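Local coordinates for appr-1-p processing domain protein (Thermus aquaticus Y51MC23, PDB 5M31) that is a macro domain protein, a single compact alpha/beta domain built round a mixed beta sheet flanked by helices, at residues L109-L123 / A145-Y157. Sequence-based numbering, arbitrary orientation. Where two conformers were deposited one is given.
Sequences LVCRIQELRVRSIAL and ALEALEGVEVWVY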
loop_
_atom_site.group_PDB
_atom_site.type_symbol
_atom_site.label_atom_id
_atom_site.label_comp_id
_atom_site.label_asym_id
_atom_site.label_seq_id
_atom_site.Cartn_x
_atom_site.Cartn_y
_atom_site.Cartn_z
ATOM N N LEU A 109 2.299 -8.139 -0.993
ATOM C CA LEU A 109 3.143 -6.990 -1.378
ATOM C C LEU A 109 4.481 -7.459 -1.917
ATOM O O LEU A 109 4.949 -6.987 -2.972
ATOM C CB LEU A 109 3.329 -6.091 -0.191
ATOM C CG LEU A 109 4.167 -4.821 -0.421
ATOM C CD1 LEU A 109 3.603 -4.008 -1.550
ATOM C CD2 LEU A 109 4.158 -4.038 0.868
ATOM N N VAL A 110 5.091 -8.398 -1.229
ATOM C CA VAL A 110 6.314 -9.015 -1.687
ATOM C C VAL A 110 6.086 -9.644 -3.053
ATOM O O VAL A 110 6.870 -9.381 -4.008
ATOM C CB VAL A 110 6.836 -10.052 -0.711
ATOM C CG1 VAL A 110 7.956 -10.908 -1.306
ATOM C CG2 VAL A 110 7.298 -9.333 0.546
ATOM N N CYS A 111 5.004 -10.405 -3.201
ATOM C CA CYS A 111 4.657 -11.018 -4.506
ATOM C C CYS A 111 4.603 -9.997 -5.635
ATOM O O CYS A 111 5.189 -10.218 -6.706
ATOM C CB CYS A 111 3.319 -11.718 -4.421
ATOM S SG CYS A 111 3.385 -13.126 -3.308
ATOM N N ARG A 112 3.911 -8.875 -5.435
ATOM C CA ARG A 112 3.699 -7.915 -6.530
ATOM C C ARG A 112 4.987 -7.171 -6.844
ATOM O O ARG A 112 5.248 -6.862 -8.003
ATOM C CB ARG A 112 2.646 -6.876 -6.191
ATOM C CG ARG A 112 1.187 -7.316 -6.306
ATOM C CD ARG A 112 0.870 -8.445 -7.249
ATOM N NE ARG A 112 0.817 -8.059 -8.656
ATOM C CZ ARG A 112 -0.215 -7.442 -9.238
ATOM N NH1 ARG A 112 -1.340 -7.293 -8.582
ATOM N NH2 ARG A 112 -0.124 -7.012 -10.506
ATOM N N ILE A 113 5.756 -6.853 -5.810
ATOM C CA ILE A 113 7.080 -6.189 -6.006
ATOM C C ILE A 113 7.936 -7.075 -6.901
ATOM O O ILE A 113 8.545 -6.592 -7.930
ATOM C CB ILE A 113 7.740 -5.920 -4.629
ATOM C CG1 ILE A 113 6.977 -4.792 -3.913
ATOM C CG2 ILE A 113 9.233 -5.646 -4.802
ATOM C CD1 ILE A 113 7.436 -4.631 -2.487
ATOM N N GLN A 114 7.972 -8.359 -6.590
ATOM C CA GLN A 114 8.789 -9.305 -7.362
ATOM C C GLN A 114 8.279 -9.501 -8.755
ATOM O O GLN A 114 9.111 -9.452 -9.711
ATOM C CB GLN A 114 8.999 -10.585 -6.528
ATOM C CG GLN A 114 9.867 -10.161 -5.334
ATOM C CD GLN A 114 10.465 -11.256 -4.504
ATOM O OE1 GLN A 114 9.880 -12.328 -4.326
ATOM N NE2 GLN A 114 11.685 -10.969 -3.942
ATOM N N GLU A 115 6.971 -9.669 -8.928
ATOM C CA GLU A 115 6.316 -9.862 -10.251
ATOM C C GLU A 115 6.645 -8.721 -11.194
ATOM O O GLU A 115 6.970 -8.952 -12.377
ATOM C CB GLU A 115 4.782 -9.943 -10.143
ATOM C CG GLU A 115 4.240 -11.260 -9.601
ATOM C CD GLU A 115 2.793 -11.238 -9.187
ATOM O OE1 GLU A 115 2.109 -10.172 -9.214
ATOM O OE2 GLU A 115 2.334 -12.259 -8.625
ATOM N N LEU A 116 6.591 -7.508 -10.653
ATOM C CA LEU A 116 6.702 -6.298 -11.423
ATOM C C LEU A 116 8.138 -5.765 -11.446
ATOM O O LEU A 116 8.396 -4.779 -12.139
ATOM C CB LEU A 116 5.746 -5.229 -10.917
ATOM C CG LEU A 116 4.272 -5.563 -11.129
ATOM C CD1 LEU A 116 3.366 -4.682 -10.305
ATOM C CD2 LEU A 116 3.934 -5.477 -12.616
ATOM N N ARG A 117 9.070 -6.449 -10.770
ATOM C CA ARG A 117 10.485 -6.042 -10.712
ATOM C C ARG A 117 10.593 -4.578 -10.256
ATOM O O ARG A 117 11.436 -3.798 -10.728
ATOM C CB ARG A 117 11.193 -6.307 -12.055
ATOM C CG ARG A 117 10.828 -7.682 -12.625
ATOM C CD ARG A 117 11.269 -7.895 -14.055
ATOM N NE ARG A 117 10.796 -9.197 -14.528
ATOM C CZ ARG A 117 11.004 -9.687 -15.755
ATOM N NH1 ARG A 117 11.698 -8.986 -16.677
ATOM N NH2 ARG A 117 10.546 -10.911 -16.064
ATOM N N VAL A 118 9.774 -4.246 -9.263
ATOM C CA VAL A 118 9.827 -2.903 -8.649
ATOM C C VAL A 118 11.071 -2.733 -7.806
ATOM O O VAL A 118 11.447 -3.646 -7.060
ATOM C CB VAL A 118 8.561 -2.697 -7.772
ATOM C CG1 VAL A 118 8.711 -1.498 -6.866
ATOM C CG2 VAL A 118 7.375 -2.548 -8.684
ATOM N N ARG A 119 11.791 -1.593 -7.981
ATOM C CA ARG A 119 13.078 -1.412 -7.320
ATOM C C ARG A 119 13.005 -0.392 -6.182
ATOM O O ARG A 119 13.958 -0.249 -5.429
ATOM C CB ARG A 119 14.147 -0.927 -8.324
ATOM C CG ARG A 119 14.291 -1.811 -9.533
ATOM C CD ARG A 119 14.674 -3.236 -9.175
ATOM N NE ARG A 119 15.853 -3.302 -8.304
ATOM C CZ ARG A 119 17.129 -3.200 -8.682
ATOM N NH1 ARG A 119 17.498 -3.034 -9.969
ATOM N NH2 ARG A 119 18.085 -3.284 -7.756
ATOM N N SER A 120 11.901 0.342 -6.096
ATOM C CA SER A 120 11.710 1.256 -4.960
ATOM C C SER A 120 10.235 1.444 -4.710
ATOM O O SER A 120 9.442 1.487 -5.643
ATOM C CB SER A 120 12.388 2.608 -5.211
ATOM O OG SER A 120 11.900 3.176 -6.392
ATOM N N ILE A 121 9.864 1.499 -3.428
ATOM C CA ILE A 121 8.458 1.534 -3.029
ATOM C C ILE A 121 8.351 2.264 -1.697
ATOM O O ILE A 121 9.257 2.202 -0.863
ATOM C CB ILE A 121 7.859 0.103 -2.932
ATOM C CG1 ILE A 121 6.342 0.121 -2.765
ATOM C CG2 ILE A 121 8.577 -0.717 -1.890
ATOM C CD1 ILE A 121 5.680 -1.192 -3.188
ATOM N N ALA A 122 7.245 2.979 -1.519
ATOM C CA ALA A 122 6.947 3.665 -0.273
ATOM C C ALA A 122 5.560 3.270 0.209
ATOM O O ALA A 122 4.649 3.143 -0.589
ATOM C CB ALA A 122 6.999 5.187 -0.425
ATOM N N LEU A 123 5.470 3.169 1.527
ATOM C CA LEU A 123 4.293 2.689 2.214
ATOM C C LEU A 123 3.917 3.638 3.341
ATOM O O LEU A 123 4.787 4.203 4.003
ATOM C CB LEU A 123 4.625 1.416 2.971
ATOM C CG LEU A 123 4.847 0.060 2.590
ATOM C CD1 LEU A 123 6.158 0.006 1.841
ATOM C CD2 LEU A 123 4.839 -0.772 3.876
ATOM N N ALA A 145 8.640 -8.988 6.659
ATOM C CA ALA A 145 8.259 -9.176 5.254
ATOM C C ALA A 145 9.243 -8.553 4.256
ATOM O O ALA A 145 9.577 -9.160 3.232
ATOM C CB ALA A 145 6.846 -8.658 5.011
ATOM N N LEU A 146 9.733 -7.361 4.548
ATOM C CA LEU A 146 10.296 -6.495 3.502
ATOM C C LEU A 146 11.790 -6.242 3.648
ATOM O O LEU A 146 12.359 -5.412 2.923
ATOM C CB LEU A 146 9.578 -5.158 3.478
ATOM C CG LEU A 146 8.086 -5.137 3.218
ATOM C CD1 LEU A 146 7.629 -3.699 3.004
ATOM C CD2 LEU A 146 7.714 -5.988 2.013
ATOM N N GLU A 147 12.436 -6.954 4.559
ATOM C CA GLU A 147 13.897 -7.016 4.560
ATOM C C GLU A 147 14.396 -8.251 3.773
ATOM O O GLU A 147 15.585 -8.337 3.427
ATOM C CB GLU A 147 14.433 -6.973 5.997
ATOM C CG GLU A 147 14.286 -5.593 6.635
ATOM C CD GLU A 147 14.659 -5.557 8.114
ATOM O OE1 GLU A 147 15.032 -6.623 8.667
ATOM O OE2 GLU A 147 14.563 -4.462 8.731
ATOM N N ALA A 148 13.462 -9.139 3.398
ATOM C CA ALA A 148 13.765 -10.264 2.491
ATOM C C ALA A 148 13.539 -9.912 0.992
ATOM O O ALA A 148 13.202 -10.791 0.181
ATOM C CB ALA A 148 12.932 -11.476 2.877
ATOM N N LEU A 149 13.719 -8.634 0.645
ATOM C CA LEU A 149 13.664 -8.168 -0.735
ATOM C C LEU A 149 15.037 -7.681 -1.154
ATOM O O LEU A 149 15.479 -6.554 -0.772
ATOM C CB LEU A 149 12.700 -7.003 -0.870
ATOM C CG LEU A 149 11.208 -7.298 -0.673
ATOM C CD1 LEU A 149 10.474 -6.007 -0.860
ATOM C CD2 LEU A 149 10.741 -8.333 -1.691
ATOM N N GLU A 150 15.638 -8.418 -2.059
ATOM C CA GLU A 150 16.945 -8.084 -2.607
ATOM C C GLU A 150 16.812 -6.960 -3.615
ATOM O O GLU A 150 16.041 -7.075 -4.558
ATOM C CB GLU A 150 17.542 -9.314 -3.324
ATOM C CG GLU A 150 18.847 -9.044 -4.095
ATOM C CD GLU A 150 18.650 -8.563 -5.557
ATOM O OE1 GLU A 150 17.651 -8.960 -6.206
ATOM O OE2 GLU A 150 19.522 -7.797 -6.067
ATOM N N GLY A 151 17.560 -5.885 -3.424
ATOM C CA GLY A 151 17.655 -4.834 -4.424
ATOM C C GLY A 151 16.540 -3.794 -4.397
ATOM O O GLY A 151 16.463 -2.937 -5.277
ATOM N N VAL A 152 15.669 -3.867 -3.395
ATOM C CA VAL A 152 14.534 -2.965 -3.343
ATOM C C VAL A 152 14.682 -1.974 -2.218
ATOM O O VAL A 152 14.931 -2.368 -1.064
ATOM C CB VAL A 152 13.220 -3.747 -3.110
ATOM C CG1 VAL A 152 12.046 -2.787 -3.137
ATOM C CG2 VAL A 152 13.060 -4.821 -4.182
ATOM N N GLU A 153 14.586 -0.692 -2.550
ATOM C CA GLU A 153 14.606 0.380 -1.516
ATOM C C GLU A 153 13.199 0.624 -1.029
ATOM O O GLU A 153 12.354 0.908 -1.842
ATOM C CB GLU A 153 15.171 1.648 -2.108
ATOM C CG GLU A 153 16.556 1.423 -2.670
ATOM C CD GLU A 153 17.358 2.694 -2.820
ATOM O OE1 GLU A 153 16.740 3.774 -3.001
ATOM O OE2 GLU A 153 18.625 2.604 -2.749
ATOM N N VAL A 154 12.938 0.354 0.260
ATOM C CA VAL A 154 11.608 0.446 0.858
ATOM C C VAL A 154 11.585 1.586 1.868
ATOM O O VAL A 154 12.437 1.653 2.764
ATOM C CB VAL A 154 11.239 -0.819 1.644
ATOM C CG1 VAL A 154 9.802 -0.748 2.108
ATOM C CG2 VAL A 154 11.487 -2.056 0.811
ATOM N N TRP A 155 10.630 2.483 1.669
ATOM C CA TRP A 155 10.478 3.617 2.540
ATOM C C TRP A 155 9.159 3.532 3.214
ATOM O O TRP A 155 8.121 3.327 2.558
ATOM C CB TRP A 155 10.565 4.883 1.748
ATOM C CG TRP A 155 11.824 4.954 1.025
ATOM C CD1 TRP A 155 12.087 4.429 -0.222
ATOM C CD2 TRP A 155 13.070 5.356 1.558
ATOM N NE1 TRP A 155 13.410 4.604 -0.524
ATOM C CE2 TRP A 155 14.031 5.195 0.545
ATOM C CE3 TRP A 155 13.467 5.935 2.780
ATOM C CZ2 TRP A 155 15.353 5.555 0.736
ATOM C CZ3 TRP A 155 14.721 6.323 2.929
ATOM C CH2 TRP A 155 15.686 6.083 1.930
ATOM N N VAL A 156 9.187 3.544 4.547
ATOM C CA VAL A 156 7.972 3.442 5.308
ATOM C C VAL A 156 7.771 4.725 6.027
ATOM O O VAL A 156 8.663 5.209 6.725
ATOM C CB VAL A 156 7.956 2.258 6.313
ATOM C CG1 VAL A 156 6.574 2.118 6.935
ATOM C CG2 VAL A 156 8.381 0.963 5.595
ATOM N N TYR A 157 6.624 5.339 5.774
ATOM C CA TYR A 157 6.286 6.581 6.405
ATOM C C TYR A 157 5.626 6.319 7.760
ATOM O O TYR A 157 4.670 5.545 7.847
ATOM C CB TYR A 157 5.418 7.406 5.447
ATOM C CG TYR A 157 6.208 8.041 4.338
ATOM C CD1 TYR A 157 6.851 7.275 3.342
ATOM C CD2 TYR A 157 6.477 9.416 4.356
ATOM C CE1 TYR A 157 7.604 7.866 2.365
ATOM C CE2 TYR A 157 7.186 10.012 3.347
ATOM C CZ TYR A 157 7.832 9.251 2.416
ATOM O OH TYR A 157 8.617 9.844 1.479
#
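Parallel strand pairing, Ser120-Leu123 against Glu153-Tyr157, joins two inner strands of the sheet, and the helix ends preceding them pack together on one face. The strand axes approach to 4.7 Å at 13°. Five backbone hydrogen bonds zip them, from Glu153 N to Arg119 O at one end to Tyr157 N to Leu123 O (2.8 Å), almost straight at 178°, at the other. On the sheet face that carries Ile121, Leu123, Val154 and Val156, Leu123 and Leu146 meet tip to tip, CD2 to CD1 4.1 Å, while Leu123 CD1 lies against Val154 CG1 (3.7 Å). Leu149 splits its methyls over helix 99-116: CD1 touches Ile113 CD1 (3.7 Å), and CD2 touches both Val110 CG1 and Gln114 NE2. On the face of Ser120, Ala122 and Trp155, Ala122 CB comes to 3.9 Å from Tyr157 CE1. At the strand entrance the Arg119 chain, bent at chi2 and chi3, folds back so that NE and NH2 grip Gly151 O side-on, NH2 at 3.0 Å on a lone pair and NE above the carbonyl plane. This ties Arg119 to the type II turn Leu149-Val152. Strand 120-123, helix 135-146 and strand 153-157 form a beta-alpha-beta crossover, part of the macro domain's layered alpha/beta fold.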